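Local coordinates for putative hydantoin racemase (Klebsiella pneumoniae subsp. pneumoniae, PDB 3QVK), which probably catalyses the interconversion of the D and L forms of 5-monosubstituted hydantoins, at residues Gln5-Asn10 against Leu59-Ala64; Pro9-Ala14 against Gly41-Glu46; Phe78-Leu83 against Gly96-Ala101; Phe112-Thr117 against Gln136-Leu141; Leu146-Leu151 against Leu180-Met185. All blocks are in the same frame, centred on the assembly; numbering follows the deposited sequence.

Interaction 1: residues Gln5-Asn10 against Leu59-Ala64; sequences QVINPN and LEQIRA. With 2AL (1-(2,5-dioxo-2,5-dihydro-1H-imidazol-4-yl)urea), chain C.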
# COMPACT_ATOMS: atom_id res chain seq x y z
N GLN A 5 -2.64 -33.45 12.63
CA GLN A 5 -3.57 -33.04 13.67
C GLN A 5 -4.40 -31.84 13.19
O GLN A 5 -3.87 -30.75 13.00
CB GLN A 5 -2.81 -32.68 14.95
CG GLN A 5 -3.72 -32.39 16.15
CD GLN A 5 -2.98 -31.75 17.31
OE1 GLN A 5 -2.14 -30.88 17.13
NE2 GLN A 5 -3.31 -32.19 18.52
N VAL A 6 -5.69 -32.07 12.98
CA VAL A 6 -6.60 -31.01 12.58
C VAL A 6 -7.33 -30.49 13.82
O VAL A 6 -8.17 -31.19 14.40
CB VAL A 6 -7.60 -31.46 11.49
CG1 VAL A 6 -8.46 -30.30 11.04
CG2 VAL A 6 -6.85 -32.06 10.29
N ILE A 7 -7.00 -29.27 14.22
CA ILE A 7 -7.52 -28.68 15.44
C ILE A 7 -8.69 -27.74 15.15
O ILE A 7 -8.52 -26.71 14.50
CB ILE A 7 -6.43 -27.90 16.23
CG1 ILE A 7 -5.20 -28.78 16.46
CG2 ILE A 7 -6.99 -27.36 17.55
CD1 ILE A 7 -3.95 -28.00 16.82
N ASN A 8 -9.87 -28.12 15.63
CA ASN A 8 -10.99 -27.20 15.71
C ASN A 8 -10.77 -26.31 16.93
O ASN A 8 -10.76 -26.82 18.06
CB ASN A 8 -12.32 -27.96 15.80
CG ASN A 8 -13.53 -27.04 15.91
OD1 ASN A 8 -13.46 -25.85 15.59
ND2 ASN A 8 -14.65 -27.59 16.36
N PRO A 9 -10.56 -25.00 16.73
CA PRO A 9 -10.24 -24.08 17.82
C PRO A 9 -11.40 -23.83 18.78
O PRO A 9 -11.18 -23.39 19.91
CB PRO A 9 -9.87 -22.78 17.10
CG PRO A 9 -9.53 -23.21 15.71
CD PRO A 9 -10.49 -24.31 15.43
N ASN A 10 -12.63 -24.10 18.34
CA ASN A 10 -13.79 -24.05 19.22
C ASN A 10 -14.10 -25.41 19.84
O ASN A 10 -13.59 -26.44 19.38
CB ASN A 10 -15.01 -23.43 18.52
CG ASN A 10 -15.61 -24.33 17.45
OD1 ASN A 10 -15.99 -25.47 17.71
ND2 ASN A 10 -15.73 -23.80 16.24
N LEU A 59 -3.12 -23.91 21.22
CA LEU A 59 -1.79 -24.19 21.78
C LEU A 59 -1.78 -25.43 22.67
O LEU A 59 -0.80 -26.19 22.67
CB LEU A 59 -1.26 -22.97 22.55
CG LEU A 59 -0.91 -21.72 21.74
CD1 LEU A 59 -0.65 -20.54 22.66
CD2 LEU A 59 0.28 -21.97 20.82
N GLU A 60 -2.87 -25.63 23.41
CA GLU A 60 -3.08 -26.83 24.22
C GLU A 60 -3.04 -28.09 23.35
O GLU A 60 -2.41 -29.08 23.71
CB GLU A 60 -4.42 -26.72 24.96
CG GLU A 60 -4.88 -27.98 25.69
CD GLU A 60 -6.38 -27.99 25.94
OE1 GLU A 60 -7.08 -28.82 25.32
OE2 GLU A 60 -6.86 -27.16 26.75
N GLN A 61 -3.72 -28.04 22.20
CA GLN A 61 -3.75 -29.17 21.27
C GLN A 61 -2.45 -29.32 20.47
O GLN A 61 -2.05 -30.44 20.14
CB GLN A 61 -4.96 -29.08 20.33
CG GLN A 61 -6.31 -29.33 21.02
CD GLN A 61 -6.36 -30.66 21.76
OE1 GLN A 61 -6.05 -31.72 21.21
NE2 GLN A 61 -6.75 -30.61 23.03
N ILE A 62 -1.80 -28.20 20.15
CA ILE A 62 -0.48 -28.20 19.50
C ILE A 62 0.53 -28.96 20.36
O ILE A 62 1.27 -29.81 19.85
CB ILE A 62 0.03 -26.75 19.23
CG1 ILE A 62 -0.81 -26.05 18.15
CG2 ILE A 62 1.52 -26.74 18.86
CD1 ILE A 62 -0.60 -26.55 16.73
N ARG A 63 0.54 -28.66 21.66
CA ARG A 63 1.38 -29.35 22.63
C ARG A 63 1.13 -30.86 22.61
O ARG A 63 2.07 -31.65 22.57
CB ARG A 63 1.12 -28.80 24.03
CG ARG A 63 1.96 -29.44 25.12
CD ARG A 63 1.10 -29.84 26.30
NE ARG A 63 0.33 -31.05 26.04
CZ ARG A 63 -0.79 -31.39 26.67
NH1 ARG A 63 -1.30 -30.61 27.61
NH2 ARG A 63 -1.41 -32.52 26.34
N ALA A 64 -0.15 -31.24 22.64
CA ALA A 64 -0.56 -32.64 22.58
C ALA A 64 -0.09 -33.31 21.28
O ALA A 64 0.39 -34.44 21.31
CB ALA A 64 -2.07 -32.77 22.74
C4 2AL C . -15.33 -19.34 12.70
C5 2AL C . -15.03 -20.62 12.28
O5 2AL C . -14.57 -20.94 11.18
N7 2AL C . -15.33 -21.46 13.27
C8 2AL C . -15.79 -20.71 14.27
O8 2AL C . -16.17 -21.14 15.35
N9 2AL C . -15.80 -19.41 13.94
N3 2AL C . -15.17 -18.21 12.01
C2 2AL C . -16.09 -17.74 11.17
N1 2AL C . -17.21 -18.45 11.01
O2 2AL C . -15.92 -16.69 10.56
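Gln5 stretches its extended side chain to the helix opposite, where NE2 donates to the backbone O of Gln61 at 2.7 Å. That oxygen lies almost in the amide plane of Gln5, whereas the donor stands 45° out of the carbonyl plane of Gln61. OE1 of the same amide is held by His73, so both polar atoms of the amide are engaged, which would fix its rotation. Apolar contact comes from Ile7: its CD1 meets CD1 of Ile62 at 3.7 Å, the two side chains crossing at about a right angle. CG2 of Ile7 lies 3.8 Å from CB of Gln61. Helix 48-68 thus packs on the N-terminal parallel sheet, its 59-64 part running nearly antiparallel (169°) to strand residues 5-7, as is usual in an alpha/beta layered fold. Beyond the strand end, ND2 of Asn8 donates to OD1 of Asn10 at 2.8 Å, a second-shell bond that orients the Asn10 amide. ND2 of Asn10 in turn donates to O8 of the bound ligand, also at 2.8 Å.

Interaction 2: residues Pro9-Ala14 against Gly41-Glu46; sequences PNTSLA and GVPSIE. With 2AL (1-(2,5-dioxo-2,5-dihydro-1H-imidazol-4-yl)urea), chain C.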
# COMPACT_ATOMS: atom_id res chain seq x y z
N PRO A 9 -10.56 -25.00 16.73
CA PRO A 9 -10.24 -24.08 17.82
C PRO A 9 -11.40 -23.83 18.78
O PRO A 9 -11.18 -23.39 19.91
CB PRO A 9 -9.87 -22.78 17.10
CG PRO A 9 -9.53 -23.21 15.71
CD PRO A 9 -10.49 -24.31 15.43
N ASN A 10 -12.63 -24.10 18.34
CA ASN A 10 -13.79 -24.05 19.22
C ASN A 10 -14.10 -25.41 19.84
O ASN A 10 -13.59 -26.44 19.38
CB ASN A 10 -15.01 -23.43 18.52
CG ASN A 10 -15.61 -24.33 17.45
OD1 ASN A 10 -15.99 -25.47 17.71
ND2 ASN A 10 -15.73 -23.80 16.24
N THR A 11 -14.93 -25.43 20.88
CA THR A 11 -15.20 -26.65 21.65
C THR A 11 -16.42 -27.44 21.17
O THR A 11 -16.84 -28.39 21.83
CB THR A 11 -15.37 -26.34 23.16
OG1 THR A 11 -16.47 -25.45 23.35
CG2 THR A 11 -14.10 -25.72 23.74
N SER A 12 -16.97 -27.05 20.02
CA SER A 12 -18.11 -27.76 19.44
C SER A 12 -17.67 -29.08 18.82
O SER A 12 -16.95 -29.10 17.82
CB SER A 12 -18.82 -26.89 18.40
OG SER A 12 -19.77 -27.65 17.67
N LEU A 13 -18.10 -30.19 19.43
CA LEU A 13 -17.77 -31.52 18.91
C LEU A 13 -18.47 -31.78 17.58
O LEU A 13 -17.94 -32.51 16.74
CB LEU A 13 -18.12 -32.60 19.94
CG LEU A 13 -17.36 -33.93 19.80
CD1 LEU A 13 -15.93 -33.81 20.31
CD2 LEU A 13 -18.08 -35.03 20.54
N ALA A 14 -19.65 -31.19 17.40
CA ALA A 14 -20.39 -31.27 16.15
C ALA A 14 -19.61 -30.67 14.99
O ALA A 14 -19.54 -31.25 13.90
CB ALA A 14 -21.75 -30.59 16.29
N GLY A 41 -12.70 -23.92 26.56
CA GLY A 41 -12.79 -22.78 25.65
C GLY A 41 -14.20 -22.33 25.32
O GLY A 41 -15.07 -22.26 26.19
N VAL A 42 -14.41 -22.03 24.04
CA VAL A 42 -15.64 -21.41 23.56
C VAL A 42 -16.29 -22.30 22.48
O VAL A 42 -15.58 -22.86 21.64
CB VAL A 42 -15.34 -19.96 23.05
CG1 VAL A 42 -14.50 -19.96 21.76
CG2 VAL A 42 -16.61 -19.16 22.89
N PRO A 43 -17.63 -22.46 22.52
CA PRO A 43 -18.33 -23.32 21.55
C PRO A 43 -18.28 -22.83 20.10
O PRO A 43 -18.32 -23.65 19.18
CB PRO A 43 -19.78 -23.30 22.07
CG PRO A 43 -19.67 -22.97 23.51
CD PRO A 43 -18.53 -22.00 23.58
N SER A 44 -18.23 -21.52 19.91
CA SER A 44 -18.08 -20.93 18.57
C SER A 44 -17.30 -19.63 18.65
O SER A 44 -17.31 -18.95 19.68
CB SER A 44 -19.45 -20.70 17.91
OG SER A 44 -20.20 -19.71 18.59
N ILE A 45 -16.62 -19.28 17.56
CA ILE A 45 -15.78 -18.09 17.52
C ILE A 45 -16.45 -17.00 16.68
O ILE A 45 -16.57 -17.12 15.46
CB ILE A 45 -14.36 -18.42 16.99
CG1 ILE A 45 -13.73 -19.54 17.82
CG2 ILE A 45 -13.48 -17.18 17.02
CD1 ILE A 45 -12.70 -20.37 17.08
N GLU A 46 -16.88 -15.94 17.37
CA GLU A 46 -17.66 -14.87 16.76
C GLU A 46 -17.18 -13.50 17.22
O GLU A 46 -17.97 -12.67 17.69
CB GLU A 46 -19.15 -15.04 17.08
CG GLU A 46 -19.76 -16.35 16.60
CD GLU A 46 -21.18 -16.56 17.09
OE1 GLU A 46 -21.47 -16.25 18.26
OE2 GLU A 46 -22.00 -17.06 16.30
C4 2AL C . -15.33 -19.34 12.70
C5 2AL C . -15.03 -20.62 12.28
O5 2AL C . -14.57 -20.94 11.18
N7 2AL C . -15.33 -21.46 13.27
C8 2AL C . -15.79 -20.71 14.27
O8 2AL C . -16.17 -21.14 15.35
N9 2AL C . -15.80 -19.41 13.94
N3 2AL C . -15.17 -18.21 12.01
C2 2AL C . -16.09 -17.74 11.17
N1 2AL C . -17.21 -18.45 11.01
O2 2AL C . -15.92 -16.69 10.56
O HOH W 1 -12.03 -22.44 22.30
O HOH W 2 -16.85 -24.77 25.84
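Thr11 and Val42 join two loops that form part of the ligand pocket, the first of them folded into an Asx turn at Asn10. Among the hydrogen bonds, Thr11 N donates to Val42 O at 2.8 Å. OD1 of Asn10 closes the Asx turn by accepting from Ser12 N at 3.0 Å. Ser12 is the N-cap of helix 13-26, its hydroxyl, anti to its own N (chi1 170°), bonding the backbone N of Met15. The other loop supplies Ile45 N, which reaches the ligand's O8 at 2.9 Å; with Asn10 ND2 as the other donor, this oxygen is gripped from both loops. Two waters also span the gap: one donates to Pro9 O and accepts from Val42 N, while the other joins the Thr11 hydroxyl to Gly41 O. Apolar contact is made where CD1 of Ile45 packs on CB of Pro9 at 3.7 Å. Asn10 sits close to the backbone opposite, its CB 3.2 Å from Val42 O. The 41-46 loop also meets a second subunit, whose Lys233 forms a salt bridge with Glu46. Beside Gly41, the methyl CG2 of Thr11 lies 3.6 Å from the backbone N of the glycine.

Interaction 3: residues Phe78-Leu83 against Gly96-Ala101; sequences FGDPGL and GIAEAA. With 2AL (1-(2,5-dioxo-2,5-dihydro-1H-imidazol-4-yl)urea), chain C.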
# COMPACT_ATOMS: atom_id res chain seq x y z
N PHE A 78 -11.84 -19.93 10.64
CA PHE A 78 -11.51 -18.94 9.61
C PHE A 78 -10.76 -17.70 10.10
O PHE A 78 -10.34 -16.87 9.30
CB PHE A 78 -12.77 -18.55 8.83
CG PHE A 78 -12.49 -17.91 7.50
CD1 PHE A 78 -11.99 -18.67 6.44
CD2 PHE A 78 -12.73 -16.56 7.30
CE1 PHE A 78 -11.73 -18.08 5.20
CE2 PHE A 78 -12.48 -15.96 6.06
CZ PHE A 78 -11.98 -16.73 5.01
N GLY A 79 -10.58 -17.58 11.41
CA GLY A 79 -9.78 -16.49 11.97
C GLY A 79 -8.32 -16.87 12.16
O GLY A 79 -7.51 -16.03 12.57
N ASP A 80 -8.00 -18.13 11.86
CA ASP A 80 -6.66 -18.71 12.09
C ASP A 80 -6.07 -18.33 13.46
O ASP A 80 -4.92 -17.89 13.53
CB ASP A 80 -5.69 -18.32 10.96
CG ASP A 80 -6.12 -18.86 9.60
OD1 ASP A 80 -7.07 -19.66 9.52
OD2 ASP A 80 -5.49 -18.47 8.59
N PRO A 81 -6.85 -18.50 14.56
CA PRO A 81 -6.40 -18.01 15.86
C PRO A 81 -5.13 -18.70 16.36
O PRO A 81 -5.01 -19.93 16.29
CB PRO A 81 -7.58 -18.34 16.78
CG PRO A 81 -8.27 -19.47 16.13
CD PRO A 81 -8.12 -19.24 14.66
N GLY A 82 -4.19 -17.89 16.85
CA GLY A 82 -2.94 -18.39 17.41
C GLY A 82 -2.01 -19.05 16.41
O GLY A 82 -1.22 -19.91 16.79
N LEU A 83 -2.10 -18.64 15.15
CA LEU A 83 -1.32 -19.26 14.07
C LEU A 83 0.19 -19.17 14.30
O LEU A 83 0.88 -20.19 14.27
CB LEU A 83 -1.69 -18.68 12.70
CG LEU A 83 -0.96 -19.24 11.47
CD1 LEU A 83 -1.28 -20.72 11.23
CD2 LEU A 83 -1.29 -18.43 10.23
N GLY A 96 -3.28 -22.45 8.75
CA GLY A 96 -4.63 -21.97 9.04
C GLY A 96 -5.55 -22.21 7.85
O GLY A 96 -5.09 -22.25 6.71
N ILE A 97 -6.84 -22.36 8.12
CA ILE A 97 -7.80 -22.64 7.04
C ILE A 97 -8.15 -21.42 6.19
O ILE A 97 -8.45 -21.55 5.01
CB ILE A 97 -9.08 -23.38 7.53
CG1 ILE A 97 -9.88 -22.55 8.53
CG2 ILE A 97 -8.72 -24.76 8.08
CD1 ILE A 97 -11.36 -22.89 8.56
N ALA A 98 -8.11 -20.23 6.80
CA ALA A 98 -8.27 -18.99 6.04
C ALA A 98 -7.07 -18.79 5.13
O ALA A 98 -7.22 -18.52 3.93
CB ALA A 98 -8.43 -17.80 6.98
N GLU A 99 -5.88 -18.95 5.70
CA GLU A 99 -4.61 -18.91 4.98
C GLU A 99 -4.64 -19.83 3.75
O GLU A 99 -4.38 -19.39 2.63
CB GLU A 99 -3.47 -19.29 5.92
CG GLU A 99 -2.08 -19.33 5.30
CD GLU A 99 -1.04 -19.94 6.22
OE1 GLU A 99 -1.39 -20.83 7.03
OE2 GLU A 99 0.14 -19.54 6.14
N ALA A 100 -4.98 -21.10 3.98
CA ALA A 100 -4.97 -22.11 2.92
C ALA A 100 -6.00 -21.85 1.82
O ALA A 100 -5.68 -22.00 0.64
CB ALA A 100 -5.17 -23.49 3.52
N ALA A 101 -7.21 -21.45 2.21
CA ALA A 101 -8.28 -21.15 1.26
C ALA A 101 -7.93 -19.97 0.36
O ALA A 101 -8.17 -20.01 -0.85
CB ALA A 101 -9.59 -20.90 1.99
C4 2AL C . -15.33 -19.34 12.70
C5 2AL C . -15.03 -20.62 12.28
O5 2AL C . -14.57 -20.94 11.18
N7 2AL C . -15.33 -21.46 13.27
C8 2AL C . -15.79 -20.71 14.27
O8 2AL C . -16.17 -21.14 15.35
N9 2AL C . -15.80 -19.41 13.94
N3 2AL C . -15.17 -18.21 12.01
C2 2AL C . -16.09 -17.74 11.17
N1 2AL C . -17.21 -18.45 11.01
O2 2AL C . -15.92 -16.69 10.56
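Phe78 and Asp80 hold the loop after strand 72-75 against the first turn of helix 97-108, in the alpha/beta core beside the ligand site. Phe78 N donates to O5 of the ligand at 3.0 Å, and its ring, swung anti to that N (chi1 -161°), turns one face to Ala98. The methyl CB of Ala98 stands over this face, 3.9 Å from the ring centroid, in a CH-pi contact. One shell further, Asp80 engages the helix start with both carboxylate oxygens. OD1 accepts from Ala98 N and OD2 from Glu99 N, each at 3.0 Å and each through its syn lone pair, so the two oxygens grip two successive N-H groups. Such a negative group at a helix N terminus would be favoured by the helix dipole. Asp80 OD2 has a further hydrogen bond to Tyr132. Asp80 opens a type II turn that ends at Leu83, whose CD1 rests 3.6 Å from Gly96 N. One step further out, Glu99 is held by a salt bridge from OE2 to Arg87. Its other oxygen, OE1, accepts from the N of Gly96, the helix N-cap residue, at 3.0 Å.

Interaction 4: residues Phe112-Thr117 against Gln136-Leu141; sequences FSIVTT and QHCAAL. With 2AL (1-(2,5-dioxo-2,5-dihydro-1H-imidazol-4-yl)urea), chain C.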
# COMPACT_ATOMS: atom_id res chain seq x y z
N PHE A 112 -11.08 -13.30 -5.76
CA PHE A 112 -12.07 -14.13 -5.07
C PHE A 112 -13.00 -13.31 -4.17
O PHE A 112 -12.67 -12.20 -3.77
CB PHE A 112 -11.38 -15.24 -4.27
CG PHE A 112 -10.48 -14.74 -3.16
CD1 PHE A 112 -10.99 -14.47 -1.89
CD2 PHE A 112 -9.11 -14.56 -3.38
CE1 PHE A 112 -10.16 -14.01 -0.87
CE2 PHE A 112 -8.28 -14.11 -2.36
CZ PHE A 112 -8.80 -13.84 -1.10
N SER A 113 -14.16 -13.89 -3.86
CA SER A 113 -15.08 -13.31 -2.89
C SER A 113 -15.17 -14.21 -1.66
O SER A 113 -15.09 -15.43 -1.78
CB SER A 113 -16.46 -13.11 -3.51
OG SER A 113 -16.43 -12.14 -4.54
N ILE A 114 -15.34 -13.60 -0.49
CA ILE A 114 -15.49 -14.35 0.75
C ILE A 114 -16.95 -14.35 1.21
O ILE A 114 -17.60 -13.30 1.24
CB ILE A 114 -14.57 -13.81 1.88
CG1 ILE A 114 -13.09 -13.97 1.49
CG2 ILE A 114 -14.85 -14.52 3.21
CD1 ILE A 114 -12.12 -13.20 2.37
N VAL A 115 -17.46 -15.53 1.53
CA VAL A 115 -18.79 -15.68 2.13
C VAL A 115 -18.64 -16.30 3.52
O VAL A 115 -18.26 -17.47 3.65
CB VAL A 115 -19.73 -16.53 1.24
CG1 VAL A 115 -21.11 -16.68 1.90
CG2 VAL A 115 -19.88 -15.92 -0.15
N THR A 116 -18.91 -15.50 4.55
CA THR A 116 -18.75 -15.93 5.94
C THR A 116 -20.06 -15.84 6.74
O THR A 116 -21.13 -15.61 6.16
CB THR A 116 -17.57 -15.18 6.63
OG1 THR A 116 -17.29 -15.78 7.90
CG2 THR A 116 -17.89 -13.70 6.83
N THR A 117 -19.97 -16.02 8.05
CA THR A 117 -21.14 -16.17 8.92
C THR A 117 -21.73 -14.84 9.40
O THR A 117 -22.74 -14.37 8.87
CB THR A 117 -20.83 -17.08 10.14
OG1 THR A 117 -19.72 -16.54 10.87
CG2 THR A 117 -20.49 -18.49 9.68
N GLN A 136 -5.75 -7.18 -2.32
CA GLN A 136 -6.00 -6.82 -3.72
C GLN A 136 -6.65 -7.97 -4.49
O GLN A 136 -7.34 -7.74 -5.49
CB GLN A 136 -4.70 -6.39 -4.41
N HIS A 137 -6.43 -9.20 -4.02
CA HIS A 137 -7.01 -10.39 -4.64
C HIS A 137 -8.44 -10.68 -4.19
O HIS A 137 -9.11 -11.54 -4.76
CB HIS A 137 -6.12 -11.61 -4.38
CG HIS A 137 -4.82 -11.58 -5.12
ND1 HIS A 137 -3.76 -10.79 -4.72
CD2 HIS A 137 -4.40 -12.24 -6.22
CE1 HIS A 137 -2.75 -10.96 -5.55
NE2 HIS A 137 -3.11 -11.84 -6.47
N CYS A 138 -8.91 -9.97 -3.16
CA CYS A 138 -10.28 -10.14 -2.68
C CYS A 138 -11.19 -9.04 -3.20
O CYS A 138 -11.04 -7.87 -2.85
CB CYS A 138 -10.33 -10.20 -1.15
SG CYS A 138 -11.97 -10.60 -0.49
N ALA A 139 -12.14 -9.43 -4.05
CA ALA A 139 -13.08 -8.50 -4.68
C ALA A 139 -14.12 -7.96 -3.70
O ALA A 139 -14.45 -6.78 -3.72
CB ALA A 139 -13.76 -9.16 -5.87
N ALA A 140 -14.62 -8.85 -2.84
CA ALA A 140 -15.65 -8.49 -1.86
C ALA A 140 -15.72 -9.48 -0.70
O ALA A 140 -15.31 -10.64 -0.83
CB ALA A 140 -17.02 -8.37 -2.53
N LEU A 141 -16.23 -9.01 0.43
CA LEU A 141 -16.49 -9.85 1.60
C LEU A 141 -17.97 -9.79 1.95
O LEU A 141 -18.56 -8.71 1.97
CB LEU A 141 -15.64 -9.41 2.79
CG LEU A 141 -14.12 -9.56 2.73
CD1 LEU A 141 -13.47 -8.32 2.12
CD2 LEU A 141 -13.57 -9.79 4.13
C4 2AL C . -15.33 -19.34 12.70
C5 2AL C . -15.03 -20.62 12.28
O5 2AL C . -14.57 -20.94 11.18
N7 2AL C . -15.33 -21.46 13.27
C8 2AL C . -15.79 -20.71 14.27
O8 2AL C . -16.17 -21.14 15.35
N9 2AL C . -15.80 -19.41 13.94
N3 2AL C . -15.17 -18.21 12.01
C2 2AL C . -16.09 -17.74 11.17
N1 2AL C . -17.21 -18.45 11.01
O2 2AL C . -15.92 -16.69 10.56
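Phe112 turns one face of its ring to Cys138 of the neighbouring strand, whose CA lies over the ring centre. A chi1 of 63° sets the ring between its own N and carbonyl carbon, and from there CE1 touches the off-centre CB of Cys138 at 3.8 Å. The cysteine sulfur stands obliquely to the same ring, SG being 4.7 Å from its centroid. SG also lies 3.9 Å from CD1 of Ile114, whose CG1 meets the Phe112 ring at its edge. Ile114 and Leu141 then lie side by side, pointing the same way. These residues belong to parallel strands of the beta-alpha-beta unit 112-116, 122-132, 138-143, and the helix covers this face through Leu129 and Ala125. Phe112 N bonds His137 O at 2.8 Å, Ala139 N bonds Phe112 O, and Ile114 N bonds Ala140 O. One extra residue on the second strand between the Cys138 and Leu141 pairings makes a beta bulge, at which buried Ala140 N has no partner in the model. Past the strand end, Thr117 OG1 accepts a weak bond from N1 of the ligand at 3.2 Å.

Interaction 5: residues Leu146-Leu151 against Leu180-Met185; sequences LPVLAL and LGSGGM. Unlike the reference sequence in segment 180-185: Ser182 (reference Cys). With 2AL (1-(2,5-dioxo-2,5-dihydro-1H-imidazol-4-yl)urea), chain C.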
# COMPACT_ATOMS: atom_id res chain seq x y z
N LEU A 146 -26.01 -14.99 10.10
CA LEU A 146 -26.44 -16.06 11.00
C LEU A 146 -25.27 -16.48 11.87
O LEU A 146 -24.12 -16.41 11.43
CB LEU A 146 -26.98 -17.26 10.21
CG LEU A 146 -28.35 -17.17 9.52
CD1 LEU A 146 -28.65 -18.47 8.81
CD2 LEU A 146 -29.47 -16.83 10.50
N PRO A 147 -25.55 -16.92 13.12
CA PRO A 147 -24.47 -17.40 14.00
C PRO A 147 -23.72 -18.59 13.39
O PRO A 147 -24.27 -19.32 12.57
CB PRO A 147 -25.22 -17.83 15.27
CG PRO A 147 -26.65 -18.00 14.85
CD PRO A 147 -26.86 -16.98 13.78
N VAL A 148 -22.46 -18.76 13.80
CA VAL A 148 -21.59 -19.81 13.27
C VAL A 148 -22.23 -21.21 13.34
O VAL A 148 -22.19 -21.97 12.37
CB VAL A 148 -20.20 -19.80 13.97
CG1 VAL A 148 -19.37 -21.01 13.56
CG2 VAL A 148 -19.45 -18.52 13.64
N LEU A 149 -22.85 -21.51 14.48
CA LEU A 149 -23.41 -22.84 14.73
C LEU A 149 -24.73 -23.12 14.00
O LEU A 149 -25.27 -24.23 14.10
CB LEU A 149 -23.55 -23.09 16.24
CG LEU A 149 -22.26 -23.07 17.07
CD1 LEU A 149 -22.57 -23.14 18.55
CD2 LEU A 149 -21.30 -24.18 16.66
N ALA A 150 -25.24 -22.13 13.27
CA ALA A 150 -26.44 -22.31 12.44
C ALA A 150 -26.19 -23.34 11.33
O ALA A 150 -27.12 -23.98 10.85
CB ALA A 150 -26.89 -20.98 11.85
N LEU A 151 -24.92 -23.49 10.95
CA LEU A 151 -24.50 -24.49 9.96
C LEU A 151 -24.65 -25.92 10.48
O LEU A 151 -24.65 -26.87 9.70
CB LEU A 151 -23.05 -24.23 9.54
CG LEU A 151 -22.76 -22.97 8.72
CD1 LEU A 151 -21.32 -22.53 8.91
CD2 LEU A 151 -23.08 -23.18 7.24
N LEU A 180 -15.04 -19.91 1.18
CA LEU A 180 -16.00 -20.11 2.27
C LEU A 180 -15.36 -19.72 3.60
O LEU A 180 -14.29 -20.23 3.97
CB LEU A 180 -16.51 -21.55 2.30
CG LEU A 180 -17.26 -22.06 1.06
CD1 LEU A 180 -17.60 -23.54 1.21
CD2 LEU A 180 -18.51 -21.25 0.76
N GLY A 181 -16.01 -18.81 4.32
CA GLY A 181 -15.44 -18.18 5.51
C GLY A 181 -15.77 -18.83 6.84
O GLY A 181 -15.95 -18.13 7.84
N SER A 182 -15.86 -20.16 6.85
CA SER A 182 -16.12 -20.91 8.08
C SER A 182 -15.71 -22.38 7.95
O SER A 182 -15.78 -22.95 6.86
CB SER A 182 -17.60 -20.82 8.47
OG SER A 182 -17.82 -21.39 9.75
N GLY A 183 -15.29 -22.97 9.06
CA GLY A 183 -14.98 -24.39 9.12
C GLY A 183 -16.22 -25.27 9.04
O GLY A 183 -16.13 -26.46 8.73
N GLY A 184 -17.38 -24.67 9.31
CA GLY A 184 -18.67 -25.37 9.23
C GLY A 184 -19.19 -25.56 7.82
O GLY A 184 -20.04 -26.41 7.57
N MET A 185 -18.68 -24.75 6.89
CA MET A 185 -19.07 -24.82 5.48
C MET A 185 -18.21 -25.82 4.70
O MET A 185 -18.36 -25.96 3.49
CB MET A 185 -18.96 -23.44 4.82
CG MET A 185 -19.81 -22.36 5.47
SD MET A 185 -19.53 -20.73 4.76
CE MET A 185 -20.31 -19.69 5.98
C4 2AL C . -15.33 -19.34 12.70
C5 2AL C . -15.03 -20.62 12.28
O5 2AL C . -14.57 -20.94 11.18
N7 2AL C . -15.33 -21.46 13.27
C8 2AL C . -15.79 -20.71 14.27
O8 2AL C . -16.17 -21.14 15.35
N9 2AL C . -15.80 -19.41 13.94
N3 2AL C . -15.17 -18.21 12.01
C2 2AL C . -16.09 -17.74 11.17
N1 2AL C . -17.21 -18.45 11.01
O2 2AL C . -15.92 -16.69 10.56
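Two elements that line the ligand pocket, the short 3-10 segment 148-151 and the glycine-rich loop that follows strand 177-181, meet here, with Leu151 of the first reaching across to the second. CD1 of Leu151 touches CG of Met185 at 3.8 Å, and the two side chains run obliquely past each other. The same methyl reaches Ser182 OG at 3.8 Å and lies over the Gly184 backbone, where the lack of a side chain lets it come close. Ser182 stands where the reference sequence has cysteine. Its OG, placed anti to the backbone N (chi1 -172°), accepts a long, weak bond from Gly184 N, which ties the hydroxyl to its own loop. On the ligand side, Gly183 N donates to O5 at 3.0 Å with a fairly straight angle of 161°. Phe78 N donates to the same oxygen, so two backbone N-H groups hold this carbonyl and probably polarise it. Val148 presents both methyls to the ligand, CG2 standing 3.5 Å from its N1. Thr117 lies against Val148, whose N is bonded to Glu46 of the loop after strand 31-36. CG1 of Val148 lies 4.1 Å from Ser182 OG.

Overall arrangement
From the N terminus, interaction 1 closes the chain from strand 2-7 to helix 48-68, and interaction 2, sharing Pro9 and Asn10 with it, closes a shorter loop within that span. Interactions 3, 4 and 5 follow in series, and none cross. Interaction 3 joins the loop after strand 72-75 to helix 97-108, touching interactions 1 and 2 through Pro9 on Pro81 and interaction 4 through Phe78 on Ile114. Interaction 4 closes a beta-alpha-beta unit through helix 122-132; interaction 5 spans helix 157-172. Both reach the second parallel sheet, where Val115 and Gly181 pair neighbouring strands. Glu46 to Val148 bridges interactions 2 and 5. All five touch the ligand, between the two sheets.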